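Long-range contacts in putative acyl-[acyl-carrier-protein] desaturase DesA2 (Mycobacterium tuberculosis, PDB 1ZA0), which may act as a di-iron desaturase that introduces double bonds into carrier-protein-bound acyl chains during mycobacterial fatty acid biosynthesis: residues 147-152 and 209-214; 8-13 and 201-206; 61-66 and 121-126. All blocks are in the same frame, centred on the assembly; numbering follows the deposited sequence.

Overall arrangement
Contacts 1 and 2 sit at one end of the all-helical chain, with centres about 11 Å apart, and contact 3 lies on the opposite side of the chain's centre, about 39 and 44 Å from them between centres. Contact 1 is partly buried and joins helices 148-172 and 208-221. Contact 2 is a surface contact between helices 9-27 and 176-206. The two touch through Val149 with Leu10 and through Thr211 with Cys203 and Leu204. Contact 3 is buried and ties the start of helix 63-77 to the loop after helix 95-121. Chemistry varies accordingly: small apolar groups and bridging waters, then a stacked tyrosine and a histidine-carboxylate bond, then an arginine-glutamate network.

Contact 1: 147-152 and 209-214; sequences TQVETL and DETIAA
Val149 points from helix 148-172 toward helix 208-221 and meets Glu210 and Thr211. Its CG1 is anti to the backbone N (chi1 167°). This places CG1 3.5 Å from Thr211 OG1, with the two side chains roughly perpendicular. The other branch, CG2, lies 3.6 Å from Glu210 OE1. Glu210 reaches this spot with an extended chain, although its CB does not point at helix 148-172. Its two oxygens have separate roles. OE1 accepts from two waters, one also bonded to Thr147 OG1 and the other taking the N-H of Val149. OE2 is hydrogen-bonded to Thr207, just before the segment. Through the two waters the carboxylate is linked to the first turn of helix 148-172, where the helix dipole would probably favour its negative charge. Further along, Ala214 CB rests 3.9 Å from Glu150 CG and 4.2 Å from Val149 CG1. The small methyl lets the backbones come close here, with the CA atoms of Glu150 and Ala214 5.2 Å apart. Thr211 OG1 is hydrogen-bonded to the carbonyl of Thr207, in the turn just before its helix. The helix start is closed by a reciprocal pair: Glu150 N gives to Thr147 OG1, and Thr147 N gives to Glu150 OE1. This is a capping box at the N-terminus of helix 148-172, packed against helix 208-221.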
ATOM      1  N   THR A 147      10.193   8.648  16.282  1.00 50.57           N
ATOM      2  CA  THR A 147      11.249   7.727  16.721  1.00 48.05           C
ATOM      3  C   THR A 147      11.362   6.571  15.766  1.00 46.52           C
ATOM      4  O   THR A 147      10.459   6.347  14.903  1.00 43.16           O
ATOM      5  CB  THR A 147      10.985   7.143  18.126  1.00 49.19           C
ATOM      6  OG1 THR A 147       9.709   6.490  18.165  1.00 48.22           O
ATOM      7  CG2 THR A 147      10.904   8.279  19.269  1.00 48.76           C
ATOM      8  N   GLN A 148      12.465   5.832  15.912  1.00 43.86           N
ATOM      9  CA  GLN A 148      12.691   4.632  15.101  1.00 43.72           C
ATOM     10  C   GLN A 148      11.563   3.590  15.292  1.00 41.68           C
ATOM     11  O   GLN A 148      11.194   2.940  14.343  1.00 41.68           O
ATOM     12  CB  GLN A 148      14.043   3.965  15.388  1.00 44.37           C
ATOM     13  N   VAL A 149      11.031   3.481  16.502  1.00 40.91           N
ATOM     14  CA  VAL A 149      10.065   2.451  16.872  1.00 40.37           C
ATOM     15  C   VAL A 149       8.723   2.886  16.381  1.00 39.16           C
ATOM     16  O   VAL A 149       8.001   2.097  15.816  1.00 38.32           O
ATOM     17  CB  VAL A 149      10.035   2.162  18.416  1.00 40.47           C
ATOM     18  CG1 VAL A 149       8.826   1.324  18.841  1.00 37.82           C
ATOM     19  CG2 VAL A 149      11.328   1.473  18.816  1.00 41.24           C
ATOM     20  N   GLU A 150       8.404   4.145  16.599  1.00 38.18           N
ATOM     21  CA  GLU A 150       7.233   4.779  16.031  1.00 38.53           C
ATOM     22  C   GLU A 150       7.133   4.611  14.504  1.00 36.95           C
ATOM     23  O   GLU A 150       6.041   4.384  13.992  1.00 36.02           O
ATOM     24  CB  GLU A 150       7.195   6.255  16.394  1.00 39.78           C
ATOM     25  CG  GLU A 150       6.537   6.523  17.737  1.00 42.34           C
ATOM     26  CD  GLU A 150       6.721   7.973  18.249  1.00 45.78           C
ATOM     27  OE1 GLU A 150       7.448   8.765  17.633  1.00 46.80           O
ATOM     28  OE2 GLU A 150       6.136   8.295  19.289  1.00 48.35           O
ATOM     29  N   THR A 151       8.270   4.622  13.839  1.00 36.05           N
ATOM     30  CA  THR A 151       8.351   4.557  12.407  1.00 37.42           C
ATOM     31  C   THR A 151       8.058   3.109  11.961  1.00 37.06           C
ATOM     32  O   THR A 151       7.354   2.903  10.944  1.00 36.46           O
ATOM     33  CB  THR A 151       9.764   5.030  11.914  1.00 37.49           C
ATOM     34  OG1 THR A 151       9.920   6.452  12.114  1.00 39.58           O
ATOM     35  CG2 THR A 151       9.926   4.888  10.431  1.00 38.63           C
ATOM     36  N   LEU A 152       8.633   2.119  12.684  1.00 35.53           N
ATOM     37  CA  LEU A 152       8.451   0.731  12.302  1.00 34.47           C
ATOM     38  C   LEU A 152       7.016   0.336  12.548  1.00 33.33           C
ATOM     39  O   LEU A 152       6.458  -0.413  11.765  1.00 32.42           O
ATOM     40  CB  LEU A 152       9.436  -0.218  13.008  1.00 35.84           C
ATOM     41  CG  LEU A 152      10.917  -0.026  12.706  1.00 35.94           C
ATOM     42  CD1 LEU A 152      11.844  -0.847  13.743  1.00 38.36           C
ATOM     43  CD2 LEU A 152      11.229  -0.412  11.265  1.00 36.75           C
ATOM     44  N   ASP A 209       7.676  -1.224  26.453  1.00 46.25           N
ATOM     45  CA  ASP A 209       6.640  -0.278  26.776  1.00 46.77           C
ATOM     46  C   ASP A 209       6.651   0.857  25.766  1.00 45.90           C
ATOM     47  O   ASP A 209       5.640   1.502  25.571  1.00 47.02           O
ATOM     48  CB  ASP A 209       6.796   0.311  28.196  1.00 48.25           C
ATOM     49  CG  ASP A 209       6.622  -0.717  29.292  1.00 51.46           C
ATOM     50  OD1 ASP A 209       5.679  -1.546  29.235  1.00 59.55           O
ATOM     51  OD2 ASP A 209       7.400  -0.747  30.262  1.00 57.90           O
ATOM     52  N   GLU A 210       7.809   1.117  25.195  1.00 45.09           N
ATOM     53  CA  GLU A 210       7.985   2.050  24.090  1.00 45.11           C
ATOM     54  C   GLU A 210       7.133   1.591  22.887  1.00 43.10           C
ATOM     55  O   GLU A 210       6.332   2.367  22.358  1.00 41.11           O
ATOM     56  CB  GLU A 210       9.476   2.088  23.695  1.00 45.62           C
ATOM     57  CG  GLU A 210       9.913   3.362  22.998  1.00 48.21           C
ATOM     58  CD  GLU A 210      11.277   3.237  22.366  1.00 50.72           C
ATOM     59  OE1 GLU A 210      11.541   3.978  21.385  1.00 54.47           O
ATOM     60  OE2 GLU A 210      12.087   2.370  22.821  1.00 52.39           O
ATOM     61  N   THR A 211       7.310   0.316  22.509  1.00 40.89           N
ATOM     62  CA  THR A 211       6.623  -0.280  21.363  1.00 39.11           C
ATOM     63  C   THR A 211       5.111  -0.291  21.569  1.00 38.72           C
ATOM     64  O   THR A 211       4.361   0.157  20.723  1.00 37.25           O
ATOM     65  CB  THR A 211       7.239  -1.647  21.054  1.00 39.37           C
ATOM     66  OG1 THR A 211       8.665  -1.491  20.884  1.00 35.43           O
ATOM     67  CG2 THR A 211       6.776  -2.175  19.676  1.00 38.58           C
ATOM     68  N   ILE A 212       4.666  -0.675  22.755  1.00 39.10           N
ATOM     69  CA  ILE A 212       3.263  -0.644  23.097  1.00 40.05           C
ATOM     70  C   ILE A 212       2.674   0.764  22.997  1.00 40.88           C
ATOM     71  O   ILE A 212       1.567   0.932  22.442  1.00 40.07           O
ATOM     72  CB  ILE A 212       2.978  -1.332  24.488  1.00 40.73           C
ATOM     73  CG1 ILE A 212       3.264  -2.844  24.384  1.00 41.91           C
ATOM     74  CG2 ILE A 212       1.540  -1.123  24.941  1.00 40.26           C
ATOM     75  CD1 ILE A 212       3.163  -3.645  25.690  1.00 44.44           C
ATOM     76  N   ALA A 213       3.392   1.751  23.519  1.00 40.40           N
ATOM     77  CA  ALA A 213       2.941   3.129  23.447  1.00 41.52           C
ATOM     78  C   ALA A 213       2.844   3.602  22.007  1.00 40.43           C
ATOM     79  O   ALA A 213       1.939   4.306  21.687  1.00 40.84           O
ATOM     80  CB  ALA A 213       3.906   4.063  24.227  1.00 42.51           C
ATOM     81  N   ALA A 214       3.813   3.226  21.191  1.00 39.81           N
ATOM     82  CA  ALA A 214       3.787   3.550  19.781  1.00 40.29           C
ATOM     83  C   ALA A 214       2.564   2.893  19.104  1.00 39.56           C
ATOM     84  O   ALA A 214       1.872   3.538  18.337  1.00 41.22           O
ATOM     85  CB  ALA A 214       5.072   3.168  19.136  1.00 39.52           C
TER
HETATM   86  O   HOH W   1       9.388   5.724  20.663  1.00 42.36           O
HETATM   87  O   HOH W   2      12.950   4.318  18.957  1.00 42.26           O

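Contact 2: 8-13 and 201-206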
ATOM      1  N   ASP A   8      23.845   2.467  16.558  1.00 57.62           N
ATOM      2  CA  ASP A   8      23.245   2.545  17.936  1.00 59.52           C
ATOM      3  C   ASP A   8      22.616   1.209  18.407  1.00 58.59           C
ATOM      4  O   ASP A   8      22.719   0.193  17.720  1.00 58.20           O
ATOM      5  CB  ASP A   8      22.260   3.740  18.120  1.00 59.94           C
ATOM      6  CG  ASP A   8      20.928   3.602  17.316  1.00 64.88           C
ATOM      7  OD1 ASP A   8      19.991   2.833  17.693  1.00 66.76           O
ATOM      8  OD2 ASP A   8      20.716   4.298  16.293  1.00 69.03           O
ATOM      9  N   ALA A   9      21.991   1.228  19.588  1.00 57.57           N
ATOM     10  CA  ALA A   9      21.690  -0.007  20.312  1.00 56.78           C
ATOM     11  C   ALA A   9      20.494  -0.745  19.636  1.00 55.32           C
ATOM     12  O   ALA A   9      20.582  -1.951  19.410  1.00 54.49           O
ATOM     13  CB  ALA A   9      21.414   0.279  21.774  1.00 56.51           C
ATOM     14  N   LEU A  10      19.432  -0.006  19.294  1.00 53.55           N
ATOM     15  CA  LEU A  10      18.272  -0.556  18.543  1.00 52.25           C
ATOM     16  C   LEU A  10      18.698  -1.079  17.174  1.00 51.08           C
ATOM     17  O   LEU A  10      18.528  -2.273  16.871  1.00 50.30           O
ATOM     18  CB  LEU A  10      17.155   0.481  18.421  1.00 52.97           C
ATOM     19  CG  LEU A  10      15.832  -0.010  17.774  1.00 52.70           C
ATOM     20  CD1 LEU A  10      15.218  -1.193  18.554  1.00 51.71           C
ATOM     21  CD2 LEU A  10      14.853   1.133  17.681  1.00 54.62           C
ATOM     22  N   THR A  11      19.340  -0.243  16.364  1.00 49.86           N
ATOM     23  CA  THR A  11      19.941  -0.753  15.127  1.00 49.86           C
ATOM     24  C   THR A  11      20.745  -2.064  15.332  1.00 49.38           C
ATOM     25  O   THR A  11      20.688  -2.977  14.490  1.00 49.20           O
ATOM     26  CB  THR A  11      20.813   0.327  14.425  1.00 49.80           C
ATOM     27  OG1 THR A  11      19.971   1.324  13.845  1.00 51.28           O
ATOM     28  CG2 THR A  11      21.544  -0.232  13.202  1.00 52.13           C
ATOM     29  N   LEU A  12      21.508  -2.171  16.413  1.00 47.74           N
ATOM     30  CA  LEU A  12      22.314  -3.385  16.585  1.00 48.09           C
ATOM     31  C   LEU A  12      21.408  -4.593  17.002  1.00 45.59           C
ATOM     32  O   LEU A  12      21.622  -5.681  16.589  1.00 44.37           O
ATOM     33  CB  LEU A  12      23.473  -3.176  17.615  1.00 49.17           C
ATOM     34  CG  LEU A  12      24.753  -2.406  17.164  1.00 51.99           C
ATOM     35  CD1 LEU A  12      25.863  -2.468  18.271  1.00 54.18           C
ATOM     36  CD2 LEU A  12      25.313  -2.918  15.820  1.00 51.57           C
ATOM     37  N   GLU A  13      20.416  -4.339  17.825  1.00 45.03           N
ATOM     38  CA  GLU A  13      19.395  -5.333  18.144  1.00 44.83           C
ATOM     39  C   GLU A  13      18.636  -5.886  16.949  1.00 45.41           C
ATOM     40  O   GLU A  13      18.349  -7.070  16.916  1.00 45.00           O
ATOM     41  CB  GLU A  13      18.437  -4.719  19.124  1.00 44.97           C
ATOM     42  CG  GLU A  13      19.015  -4.712  20.523  1.00 46.44           C
ATOM     43  CD  GLU A  13      18.966  -6.082  21.183  1.00 50.20           C
ATOM     44  OE1 GLU A  13      18.250  -6.981  20.644  1.00 48.11           O
ATOM     45  OE2 GLU A  13      19.611  -6.250  22.254  1.00 49.58           O
ATOM     46  N   THR A 201       7.899  -6.919  16.169  1.00 31.87           N
ATOM     47  CA  THR A 201       7.946  -8.013  17.148  1.00 31.88           C
ATOM     48  C   THR A 201       9.277  -7.958  17.927  1.00 33.63           C
ATOM     49  O   THR A 201       9.226  -8.089  19.124  1.00 35.12           O
ATOM     50  CB  THR A 201       7.742  -9.369  16.429  1.00 30.22           C
ATOM     51  OG1 THR A 201       6.391  -9.407  15.935  1.00 28.52           O
ATOM     52  CG2 THR A 201       7.858 -10.556  17.416  1.00 28.61           C
ATOM     53  N   HIS A 202      10.433  -7.826  17.258  1.00 34.82           N
ATOM     54  CA  HIS A 202      11.702  -7.715  17.963  1.00 36.88           C
ATOM     55  C   HIS A 202      11.763  -6.463  18.847  1.00 36.42           C
ATOM     56  O   HIS A 202      12.298  -6.539  19.944  1.00 35.38           O
ATOM     57  CB  HIS A 202      12.899  -7.859  17.033  1.00 37.87           C
ATOM     58  CG  HIS A 202      14.218  -8.010  17.756  1.00 43.43           C
ATOM     59  ND1 HIS A 202      14.538  -9.114  18.522  1.00 46.98           N
ATOM     60  CD2 HIS A 202      15.289  -7.173  17.855  1.00 46.07           C
ATOM     61  CE1 HIS A 202      15.744  -8.960  19.053  1.00 46.84           C
ATOM     62  NE2 HIS A 202      16.221  -7.787  18.675  1.00 44.12           N
ATOM     63  N   CYS A 203      11.102  -5.363  18.448  1.00 36.43           N
ATOM     64  CA  CYS A 203      11.011  -4.164  19.274  1.00 35.46           C
ATOM     65  C   CYS A 203      10.187  -4.418  20.520  1.00 36.67           C
ATOM     66  O   CYS A 203      10.518  -3.908  21.634  1.00 34.45           O
ATOM     67  CB  CYS A 203      10.419  -2.955  18.543  1.00 35.36           C
ATOM     68  SG  CYS A 203      11.370  -2.335  17.195  1.00 35.05           S
ATOM     69  N   LEU A 204       9.067  -5.136  20.378  1.00 36.47           N
ATOM     70  CA  LEU A 204       8.295  -5.537  21.522  1.00 36.55           C
ATOM     71  C   LEU A 204       9.100  -6.382  22.519  1.00 36.11           C
ATOM     72  O   LEU A 204       8.821  -6.299  23.696  1.00 37.52           O
ATOM     73  CB  LEU A 204       7.006  -6.308  21.181  1.00 37.76           C
ATOM     74  CG  LEU A 204       5.776  -5.509  20.803  1.00 42.01           C
ATOM     75  CD1 LEU A 204       4.790  -6.449  20.054  1.00 45.20           C
ATOM     76  CD2 LEU A 204       5.142  -4.816  22.007  1.00 42.77           C
ATOM     77  N   ASP A 205      10.015  -7.201  22.034  1.00 36.43           N
ATOM     78  CA  ASP A 205      10.920  -8.013  22.883  1.00 37.38           C
ATOM     79  C   ASP A 205      12.078  -7.204  23.569  1.00 40.69           C
ATOM     80  O   ASP A 205      12.357  -7.384  24.746  1.00 40.60           O
ATOM     81  CB  ASP A 205      11.513  -9.124  22.023  1.00 36.20           C
ATOM     82  CG  ASP A 205      10.460 -10.048  21.445  1.00 34.65           C
ATOM     83  OD1 ASP A 205       9.329 -10.030  21.929  1.00 30.90           O
ATOM     84  OD2 ASP A 205      10.646 -10.838  20.527  1.00 29.75           O
ATOM     85  N   TYR A 206      12.714  -6.295  22.824  1.00 42.16           N
ATOM     86  CA  TYR A 206      13.815  -5.478  23.301  1.00 43.01           C
ATOM     87  C   TYR A 206      13.395  -4.275  24.144  1.00 43.71           C
ATOM     88  O   TYR A 206      13.999  -3.985  25.202  1.00 42.14           O
ATOM     89  CB  TYR A 206      14.662  -5.054  22.100  1.00 44.23           C
ATOM     90  CG  TYR A 206      15.794  -4.055  22.450  1.00 47.87           C
ATOM     91  CD1 TYR A 206      16.786  -4.359  23.415  1.00 51.96           C
ATOM     92  CD2 TYR A 206      15.888  -2.829  21.787  1.00 53.36           C
ATOM     93  CE1 TYR A 206      17.826  -3.440  23.716  1.00 52.39           C
ATOM     94  CE2 TYR A 206      16.908  -1.918  22.080  1.00 54.82           C
ATOM     95  CZ  TYR A 206      17.864  -2.224  23.038  1.00 54.10           C
ATOM     96  OH  TYR A 206      18.861  -1.301  23.232  1.00 58.09           O
TER
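Tyr206 reaches across to helix 9-27 and turns one ring face to the side chain of Glu13. The first torsion is extended, which carries the ring away from its own helix. Glu13 CG stands 3.5 Å from the ring centroid and only 5° off the normal, a CH-pi contact over the face. The carboxylate follows the same face. Its plane is turned 18° from the ring, so the two flat groups are stacked, with Glu13 CD 3.6 Å from Tyr206 CD1.

Other residues meet the ring around its rim. Leu10 CD1 comes to the edge, near the ring plane, 3.7 Å from Tyr206 CD2. The same methyl also packs on Cys203 SG, and the other branch of Leu10 leans on Val149 of helix 148-172. At the far end of the ring, Ala9 CB lies 3.3 Å from Tyr206 OH.

The chain of Glu13 bends at its second torsion, which turns the carboxylate toward His202. The two side chains run across each other, and the carboxylate and imidazole planes are moderately tilted. His202 NE2 donates to Glu13 OE1 at 2.9 Å, with an N-H...O angle of 141°. The nitrogen lies close to the extension of the CD-OE1 bond, but the oxygen sits somewhat out of the imidazole plane. Beyond the segments, Leu14 and Val17 of helix 9-27 touch the side chain of His202. Glu13 thus faces two residues one turn apart, stacking on Tyr206 and bonding to His202. The arrangement is a His-carboxylate hydrogen bond beside a CH-pi contact, joining the N-terminal helix to the end of helix 176-206.

Contact 3: 61-66 and 121-126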
ATOM      1  N   LEU A  61     -14.087   0.772 -17.247  1.00 39.60           N
ATOM      2  CA  LEU A  61     -14.081   0.166 -15.925  1.00 38.07           C
ATOM      3  C   LEU A  61     -15.039   0.915 -15.033  1.00 36.50           C
ATOM      4  O   LEU A  61     -15.219   2.109 -15.185  1.00 33.55           O
ATOM      5  CB  LEU A  61     -12.696   0.181 -15.280  1.00 37.38           C
ATOM      6  CG  LEU A  61     -11.622  -0.796 -15.804  1.00 41.22           C
ATOM      7  CD1 LEU A  61     -10.210  -0.378 -15.366  1.00 42.63           C
ATOM      8  CD2 LEU A  61     -11.874  -2.235 -15.350  1.00 43.98           C
ATOM      9  N   PRO A  62     -15.633   0.224 -14.044  1.00 36.57           N
ATOM     10  CA  PRO A  62     -16.423   0.912 -13.020  1.00 37.18           C
ATOM     11  C   PRO A  62     -15.634   2.044 -12.290  1.00 37.68           C
ATOM     12  O   PRO A  62     -14.429   1.879 -12.019  1.00 36.83           O
ATOM     13  CB  PRO A  62     -16.777  -0.221 -12.038  1.00 37.78           C
ATOM     14  CG  PRO A  62     -16.665  -1.473 -12.832  1.00 38.15           C
ATOM     15  CD  PRO A  62     -15.541  -1.218 -13.806  1.00 36.50           C
ATOM     16  N   ARG A  63     -16.308   3.144 -11.955  1.00 38.05           N
ATOM     17  CA  ARG A  63     -15.632   4.277 -11.360  1.00 39.87           C
ATOM     18  C   ARG A  63     -15.064   3.893  -9.998  1.00 39.60           C
ATOM     19  O   ARG A  63     -14.069   4.461  -9.583  1.00 39.81           O
ATOM     20  CB  ARG A  63     -16.550   5.532 -11.254  1.00 40.75           C
ATOM     21  CG  ARG A  63     -16.728   6.253 -12.639  1.00 46.01           C
ATOM     22  CD  ARG A  63     -15.376   6.537 -13.470  1.00 52.05           C
ATOM     23  NE  ARG A  63     -14.919   5.366 -14.267  1.00 53.16           N
ATOM     24  CZ  ARG A  63     -13.819   5.314 -15.018  1.00 56.02           C
ATOM     25  NH1 ARG A  63     -13.566   4.216 -15.721  1.00 58.06           N
ATOM     26  NH2 ARG A  63     -12.964   6.352 -15.101  1.00 57.34           N
ATOM     27  N   THR A  64     -15.662   2.930  -9.302  1.00 38.81           N
ATOM     28  CA  THR A  64     -15.084   2.514  -8.004  1.00 38.53           C
ATOM     29  C   THR A  64     -13.670   1.987  -8.173  1.00 36.19           C
ATOM     30  O   THR A  64     -12.802   2.278  -7.335  1.00 35.37           O
ATOM     31  CB  THR A  64     -15.892   1.452  -7.286  1.00 39.32           C
ATOM     32  OG1 THR A  64     -16.117   0.321  -8.154  1.00 40.55           O
ATOM     33  CG2 THR A  64     -17.308   2.011  -6.904  1.00 41.29           C
ATOM     34  N   ILE A  65     -13.483   1.206  -9.235  1.00 34.98           N
ATOM     35  CA  ILE A  65     -12.240   0.543  -9.505  1.00 33.71           C
ATOM     36  C   ILE A  65     -11.170   1.574  -9.871  1.00 33.38           C
ATOM     37  O   ILE A  65     -10.041   1.520  -9.325  1.00 32.29           O
ATOM     38  CB  ILE A  65     -12.390  -0.525 -10.595  1.00 33.93           C
ATOM     39  CG1 ILE A  65     -13.366  -1.646 -10.146  1.00 37.95           C
ATOM     40  CG2 ILE A  65     -11.016  -1.046 -10.982  1.00 29.87           C
ATOM     41  CD1 ILE A  65     -13.067  -2.227  -8.824  1.00 38.56           C
ATOM     42  N   THR A  66     -11.505   2.509 -10.769  1.00 32.73           N
ATOM     43  CA  THR A  66     -10.532   3.563 -11.160  1.00 32.18           C
ATOM     44  C   THR A  66     -10.239   4.576 -10.048  1.00 32.88           C
ATOM     45  O   THR A  66      -9.109   5.014  -9.902  1.00 32.50           O
ATOM     46  CB  THR A  66     -10.996   4.321 -12.475  1.00 32.60           C
ATOM     47  OG1 THR A  66     -12.295   4.864 -12.298  1.00 31.52           O
ATOM     48  CG2 THR A  66     -11.147   3.372 -13.622  1.00 31.75           C
ATOM     49  N   THR A 121      -4.580   2.307 -21.355  1.00 30.77           N
ATOM     50  CA  THR A 121      -5.947   1.878 -21.509  1.00 30.93           C
ATOM     51  C   THR A 121      -6.919   3.019 -21.572  1.00 32.14           C
ATOM     52  O   THR A 121      -8.071   2.738 -21.843  1.00 31.83           O
ATOM     53  CB  THR A 121      -6.441   0.968 -20.326  1.00 30.66           C
ATOM     54  OG1 THR A 121      -6.296   1.648 -19.091  1.00 27.85           O
ATOM     55  CG2 THR A 121      -5.599  -0.302 -20.229  1.00 30.64           C
ATOM     56  N   ARG A 122      -6.486   4.243 -21.239  1.00 32.27           N
ATOM     57  CA  ARG A 122      -7.319   5.452 -21.154  1.00 32.47           C
ATOM     58  C   ARG A 122      -8.488   5.352 -20.158  1.00 33.11           C
ATOM     59  O   ARG A 122      -9.565   5.941 -20.373  1.00 31.87           O
ATOM     60  CB  ARG A 122      -7.938   5.769 -22.556  1.00 34.41           C
ATOM     61  CG  ARG A 122      -6.976   5.736 -23.794  1.00 36.94           C
ATOM     62  CD  ARG A 122      -6.302   6.977 -23.951  1.00 39.47           C
ATOM     63  NE  ARG A 122      -5.495   7.265 -25.192  1.00 38.73           N
ATOM     64  CZ  ARG A 122      -5.810   8.200 -26.097  1.00 34.03           C
ATOM     65  NH1 ARG A 122      -6.969   8.841 -26.069  1.00 33.38           N
ATOM     66  NH2 ARG A 122      -4.937   8.518 -27.033  1.00 34.75           N
ATOM     67  N   GLU A 123      -8.285   4.644 -19.065  1.00 31.71           N
ATOM     68  CA  GLU A 123      -9.341   4.384 -18.150  1.00 31.87           C
ATOM     69  C   GLU A 123      -9.591   5.578 -17.261  1.00 33.02           C
ATOM     70  O   GLU A 123     -10.616   5.620 -16.625  1.00 31.48           O
ATOM     71  CB  GLU A 123      -9.070   3.099 -17.354  1.00 30.73           C
ATOM     72  CG  GLU A 123      -9.331   1.821 -18.163  1.00 30.43           C
ATOM     73  CD  GLU A 123     -10.853   1.645 -18.458  1.00 33.31           C
ATOM     74  OE1 GLU A 123     -11.713   2.294 -17.779  1.00 31.38           O
ATOM     75  OE2 GLU A 123     -11.173   0.953 -19.426  1.00 36.74           O
ATOM     76  N   VAL A 124      -8.623   6.491 -17.159  1.00 32.99           N
ATOM     77  CA  VAL A 124      -8.846   7.756 -16.482  1.00 35.35           C
ATOM     78  C   VAL A 124      -8.240   8.884 -17.319  1.00 35.74           C
ATOM     79  O   VAL A 124      -7.437   8.650 -18.176  1.00 35.02           O
ATOM     80  CB  VAL A 124      -8.260   7.770 -15.032  1.00 35.45           C
ATOM     81  CG1 VAL A 124      -8.877   6.658 -14.195  1.00 35.70           C
ATOM     82  CG2 VAL A 124      -6.759   7.567 -15.069  1.00 35.66           C
ATOM     83  N   ASP A 125      -8.704  10.099 -17.091  1.00 37.87           N
ATOM     84  CA  ASP A 125      -8.150  11.281 -17.733  1.00 38.65           C
ATOM     85  C   ASP A 125      -6.709  11.463 -17.283  1.00 39.03           C
ATOM     86  O   ASP A 125      -6.469  11.799 -16.117  1.00 37.78           O
ATOM     87  CB  ASP A 125      -8.993  12.474 -17.298  1.00 40.60           C
ATOM     88  CG  ASP A 125      -8.591  13.784 -17.985  1.00 43.09           C
ATOM     89  OD1 ASP A 125      -7.655  13.813 -18.828  1.00 41.79           O
ATOM     90  OD2 ASP A 125      -9.227  14.815 -17.701  1.00 47.94           O
ATOM     91  N   PRO A 126      -5.755  11.264 -18.197  1.00 39.72           N
ATOM     92  CA  PRO A 126      -4.336  11.292 -17.818  1.00 42.17           C
ATOM     93  C   PRO A 126      -3.844  12.704 -17.491  1.00 44.77           C
ATOM     94  O   PRO A 126      -2.789  12.856 -16.770  1.00 44.80           O
ATOM     95  CB  PRO A 126      -3.612  10.732 -19.034  1.00 41.59           C
ATOM     96  CG  PRO A 126      -4.550  11.012 -20.206  1.00 41.84           C
ATOM     97  CD  PRO A 126      -5.947  11.067 -19.648  1.00 40.00           C
TER
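Glu123 meets Leu61 and Arg63 where the loop after helix 95-121 packs on the N-terminus of helix 63-77, within the helical fold of the ferritin-like desaturases. From CB outward, the glutamate crosses the side chain of Leu61 before it reaches polar groups. Its CB lies 4.2 Å from Leu61 CD1, and its CG lies closer to that methyl, at 3.7 Å. The chain then bends at chi2 (-68°), bringing CD over Leu61 CG and the carboxylate to the start of the 61-66 segment. OE1 accepts the N-H of Leu61 at 2.9 Å in a nearly straight bond of 169°, although the donor sits above the carboxylate plane. OE1 also forms a salt bridge with Arg63 NH1, but this bond is weak. The last atom, OE2, bonds to the hydroxyl of Thr60.

Arg63 is held more firmly by backbone carbonyls. Its chain bends at chi2 and chi3, which curls the guanidinium back past its own helix start. NH1 donates to Leu61 O at 2.7 Å, and NH2 donates to Glu123 O at 2.9 Å. Both oxygens lie near the guanidinium plane, so they fix its rotation. Thr66 OG1 sits over one face of the group. Beside this network, the side chains of Thr66 and Val124 lie side by side, pointing opposite ways. Leu61 also touches Tyr117 of helix 95-121 and Leu178 of helix 176-206. At the apolar end of the interface, Val124 CG1 rests against Thr66 CB at 3.6 Å.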